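Local coordinates for 4-hydroxybenzoyl-CoA thioesterase (Bacillus halodurans, PDB 5WH9), which probably hydrolyses the thioester bond of gentisyl-coenzyme A, as a hotdog-fold acyl-CoA thioesterase, at residues Phe88-His93 / Gly104-Val109. Sequence-based numbering, arbitrary orientation.
Sequences FILEHH and GHEKRV
Phe88 lays one face of its ring over the aliphatic stem of Arg108, whose CB sits 4.2 Å from the ring centroid, a CH-pi contact. With CG set between the backbone N and the carbonyl carbon (chi1 65°), the phenyl leans across to the neighbouring strand, where a flat apolar ring suits the extended methylenes of an arginine. Beneath them the backbones form a hydrogen-bonded antiparallel pair, Phe88 N to Arg108 O at 2.8 Å and Arg108 N to Phe88 O at 2.7 Å. Further hydrogen-bonded pairs join Leu90 to Glu106 and His92 to Gly104, knitting strands 87-96 and 99-111 into an antiparallel hairpin of the hotdog sheet, whose face bearing Leu90, Glu106 and Arg108 packs on helix 25-40. Glu106 suits this face because its two carboxylate oxygens serve different partners: OE1 is hydrogen-bonded to Tyr23 OH of the second subunit, and Glu106 OE2 forms a salt bridge with Arg108 NE at 2.8 Å, lying in the guanidinium plane but met from above the carboxylate plane. Leu90 CD1 lies 3.9 Å from Glu106 OE2. Arg108 also makes a salt bridge to Asp31. With a glutamine at Glu106 the carboxylate charge is gone, and the buried guanidinium would probably be held less firmly beside Phe88.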
ATOM      1  N   PHE B  88       3.701  16.538 -20.556  1.00 22.01           N
ATOM      2  CA  PHE B  88       2.576  17.352 -20.129  1.00 18.72           C
ATOM      3  C   PHE B  88       2.522  17.360 -18.600  1.00 16.74           C
ATOM      4  O   PHE B  88       3.067  16.465 -17.947  1.00 16.32           O
ATOM      5  CB  PHE B  88       1.257  16.838 -20.730  1.00 20.64           C
ATOM      6  CG  PHE B  88       0.861  15.465 -20.259  1.00 17.09           C
ATOM      7  CD1 PHE B  88       1.438  14.331 -20.807  1.00 20.75           C
ATOM      8  CD2 PHE B  88      -0.096  15.305 -19.279  1.00 19.50           C
ATOM      9  CE1 PHE B  88       1.077  13.059 -20.365  1.00 16.75           C
ATOM     10  CE2 PHE B  88      -0.463  14.038 -18.834  1.00 11.50           C
ATOM     11  CZ  PHE B  88       0.123  12.923 -19.379  1.00 12.37           C
ATOM     12  N   ILE B  89       1.884  18.383 -18.037  1.00 13.15           N
ATOM     13  CA  ILE B  89       1.675  18.482 -16.595  1.00 17.01           C
ATOM     14  C   ILE B  89       0.183  18.476 -16.255  1.00 13.22           C
ATOM     15  O   ILE B  89      -0.591  19.224 -16.834  1.00 19.83           O
ATOM     16  CB  ILE B  89       2.288  19.764 -16.002  1.00 15.96           C
ATOM     17  CG1 ILE B  89       3.806  19.755 -16.126  1.00 17.64           C
ATOM     18  CG2 ILE B  89       1.920  19.916 -14.534  1.00 14.55           C
ATOM     19  CD1 ILE B  89       4.435  21.016 -15.537  1.00 18.54           C
ATOM     20  N   LEU B  90      -0.206  17.625 -15.314  1.00 14.11           N
ATOM     21  CA  LEU B  90      -1.563  17.604 -14.791  1.00 14.77           C
ATOM     22  C   LEU B  90      -1.600  18.330 -13.461  1.00 12.93           C
ATOM     23  O   LEU B  90      -0.810  18.030 -12.566  1.00  9.32           O
ATOM     24  CB  LEU B  90      -2.032  16.165 -14.575  1.00 11.62           C
ATOM     25  CG  LEU B  90      -2.166  15.295 -15.822  1.00 18.97           C
ATOM     26  CD1 LEU B  90      -2.563  13.857 -15.440  1.00 20.29           C
ATOM     27  CD2 LEU B  90      -3.177  15.895 -16.799  1.00 17.66           C
ATOM     28  N   GLU B  91      -2.510  19.280 -13.330  1.00 17.08           N
ATOM     29  CA  GLU B  91      -2.792  19.862 -12.034  1.00 18.78           C
ATOM     30  C   GLU B  91      -3.953  19.107 -11.349  1.00 19.70           C
ATOM     31  O   GLU B  91      -4.979  18.804 -11.977  1.00 22.05           O
ATOM     32  CB  GLU B  91      -3.117  21.344 -12.184  1.00 25.14           C
ATOM     33  CG  GLU B  91      -2.986  22.135 -10.877  1.00 32.30           C
ATOM     34  CD  GLU B  91      -3.281  23.622 -11.057  1.00 48.39           C
ATOM     35  OE1 GLU B  91      -2.318  24.416 -11.183  1.00 57.04           O
ATOM     36  OE2 GLU B  91      -4.478  24.001 -11.073  1.00 42.46           O
ATOM     37  N   HIS B  92      -3.778  18.786 -10.070  1.00 14.22           N
ATOM     38  CA  HIS B  92      -4.795  18.072  -9.307  1.00 15.48           C
ATOM     39  C   HIS B  92      -5.120  18.852  -8.062  1.00 19.62           C
ATOM     40  O   HIS B  92      -4.216  19.214  -7.307  1.00 20.98           O
ATOM     41  CB  HIS B  92      -4.309  16.686  -8.868  1.00 13.27           C
ATOM     42  CG  HIS B  92      -4.080  15.738  -9.999  1.00  9.79           C
ATOM     43  ND1 HIS B  92      -2.836  15.240 -10.309  1.00 11.95           N
ATOM     44  CD2 HIS B  92      -4.932  15.209 -10.905  1.00 12.67           C
ATOM     45  CE1 HIS B  92      -2.932  14.425 -11.344  1.00 13.90           C
ATOM     46  NE2 HIS B  92      -4.196  14.384 -11.722  1.00 14.78           N
ATOM     47  N   HIS B  93      -6.411  19.073  -7.832  1.00 21.68           N
ATOM     48  CA  HIS B  93      -6.872  19.767  -6.649  1.00 21.95           C
ATOM     49  C   HIS B  93      -7.826  18.879  -5.864  1.00 19.66           C
ATOM     50  O   HIS B  93      -8.873  18.474  -6.379  1.00 19.37           O
ATOM     51  CB  HIS B  93      -7.596  21.048  -7.044  1.00 23.62           C
ATOM     52  CG  HIS B  93      -6.712  22.079  -7.668  1.00 28.01           C
ATOM     53  ND1 HIS B  93      -5.757  22.769  -6.956  1.00 34.46           N
ATOM     54  CD2 HIS B  93      -6.660  22.564  -8.932  1.00 33.42           C
ATOM     55  CE1 HIS B  93      -5.146  23.625  -7.754  1.00 34.99           C
ATOM     56  NE2 HIS B  93      -5.677  23.522  -8.958  1.00 36.81           N
ATOM     57  N   GLY B 104      -1.648  19.528  -6.065  1.00 10.79           N
ATOM     58  CA  GLY B 104      -0.356  19.232  -6.616  1.00 12.58           C
ATOM     59  C   GLY B 104      -0.351  19.155  -8.114  1.00 13.10           C
ATOM     60  O   GLY B 104      -1.308  19.540  -8.788  1.00 13.30           O
ATOM     61  N   HIS B 105       0.746  18.650  -8.650  1.00 19.44           N
ATOM     62  CA  HIS B 105       0.794  18.387 -10.074  1.00 18.10           C
ATOM     63  C   HIS B 105       1.689  17.200 -10.334  1.00 19.99           C
ATOM     64  O   HIS B 105       2.449  16.769  -9.463  1.00 25.21           O
ATOM     65  CB  HIS B 105       1.273  19.620 -10.861  1.00 23.11           C
ATOM     66  CG  HIS B 105       2.676  20.032 -10.553  1.00 28.06           C
ATOM     67  ND1 HIS B 105       3.770  19.499 -11.206  1.00 30.97           N
ATOM     68  CD2 HIS B 105       3.167  20.924  -9.660  1.00 32.44           C
ATOM     69  CE1 HIS B 105       4.874  20.043 -10.724  1.00 28.87           C
ATOM     70  NE2 HIS B 105       4.535  20.912  -9.787  1.00 28.32           N
ATOM     71  N   GLU B 106       1.575  16.664 -11.535  1.00 12.92           N
ATOM     72  CA  GLU B 106       2.450  15.627 -12.018  1.00 13.08           C
ATOM     73  C   GLU B 106       3.022  16.131 -13.345  1.00 18.03           C
ATOM     74  O   GLU B 106       2.277  16.590 -14.210  1.00 18.75           O
ATOM     75  CB  GLU B 106       1.639  14.348 -12.266  1.00 15.51           C
ATOM     76  CG  GLU B 106       0.957  13.754 -11.033  1.00 11.28           C
ATOM     77  CD  GLU B 106       0.130  12.515 -11.350  1.00 17.00           C
ATOM     78  OE1 GLU B 106       0.162  11.563 -10.545  1.00 14.34           O
ATOM     79  OE2 GLU B 106      -0.578  12.495 -12.387  1.00 20.47           O
ATOM     80  N   LYS B 107       4.336  16.080 -13.502  1.00 17.22           N
ATOM     81  CA  LYS B 107       4.920  16.180 -14.830  1.00 19.38           C
ATOM     82  C   LYS B 107       5.049  14.777 -15.399  1.00 18.00           C
ATOM     83  O   LYS B 107       5.642  13.899 -14.770  1.00 18.18           O
ATOM     84  CB  LYS B 107       6.296  16.827 -14.782  1.00 19.77           C
ATOM     85  CG  LYS B 107       6.893  17.065 -16.169  1.00 27.48           C
ATOM     86  CD  LYS B 107       7.955  18.173 -16.159  1.00 23.61           C
ATOM     87  CE  LYS B 107       8.580  18.310 -17.542  1.00 29.54           C
ATOM     88  NZ  LYS B 107       9.506  19.485 -17.668  1.00 37.07           N
ATOM     89  N   ARG B 108       4.483  14.553 -16.577  1.00 18.14           N
ATOM     90  CA  ARG B 108       4.556  13.234 -17.196  1.00 19.13           C
ATOM     91  C   ARG B 108       5.034  13.298 -18.645  1.00 20.84           C
ATOM     92  O   ARG B 108       4.874  14.308 -19.336  1.00 20.78           O
ATOM     93  CB  ARG B 108       3.204  12.516 -17.119  1.00 18.34           C
ATOM     94  CG  ARG B 108       2.656  12.287 -15.715  1.00 18.87           C
ATOM     95  CD  ARG B 108       1.316  11.564 -15.794  1.00 20.33           C
ATOM     96  NE  ARG B 108       0.741  11.215 -14.498  1.00 22.10           N
ATOM     97  CZ  ARG B 108       0.850  10.016 -13.926  1.00 25.38           C
ATOM     98  NH1 ARG B 108       1.526   9.050 -14.533  1.00 21.32           N
ATOM     99  NH2 ARG B 108       0.283   9.783 -12.747  1.00 20.98           N
ATOM    100  N   VAL B 109       5.617  12.201 -19.104  1.00 20.24           N
ATOM    101  CA  VAL B 109       6.063  12.103 -20.480  1.00 25.19           C
ATOM    102  C   VAL B 109       5.312  10.960 -21.126  1.00 30.32           C
ATOM    103  O   VAL B 109       4.489  10.328 -20.472  1.00 32.47           O
ATOM    104  CB  VAL B 109       7.586  11.866 -20.572  1.00 23.42           C
ATOM    105  CG1 VAL B 109       8.331  13.068 -20.011  1.00 20.40           C
ATOM    106  CG2 VAL B 109       7.982  10.596 -19.846  1.00 21.56           C
TER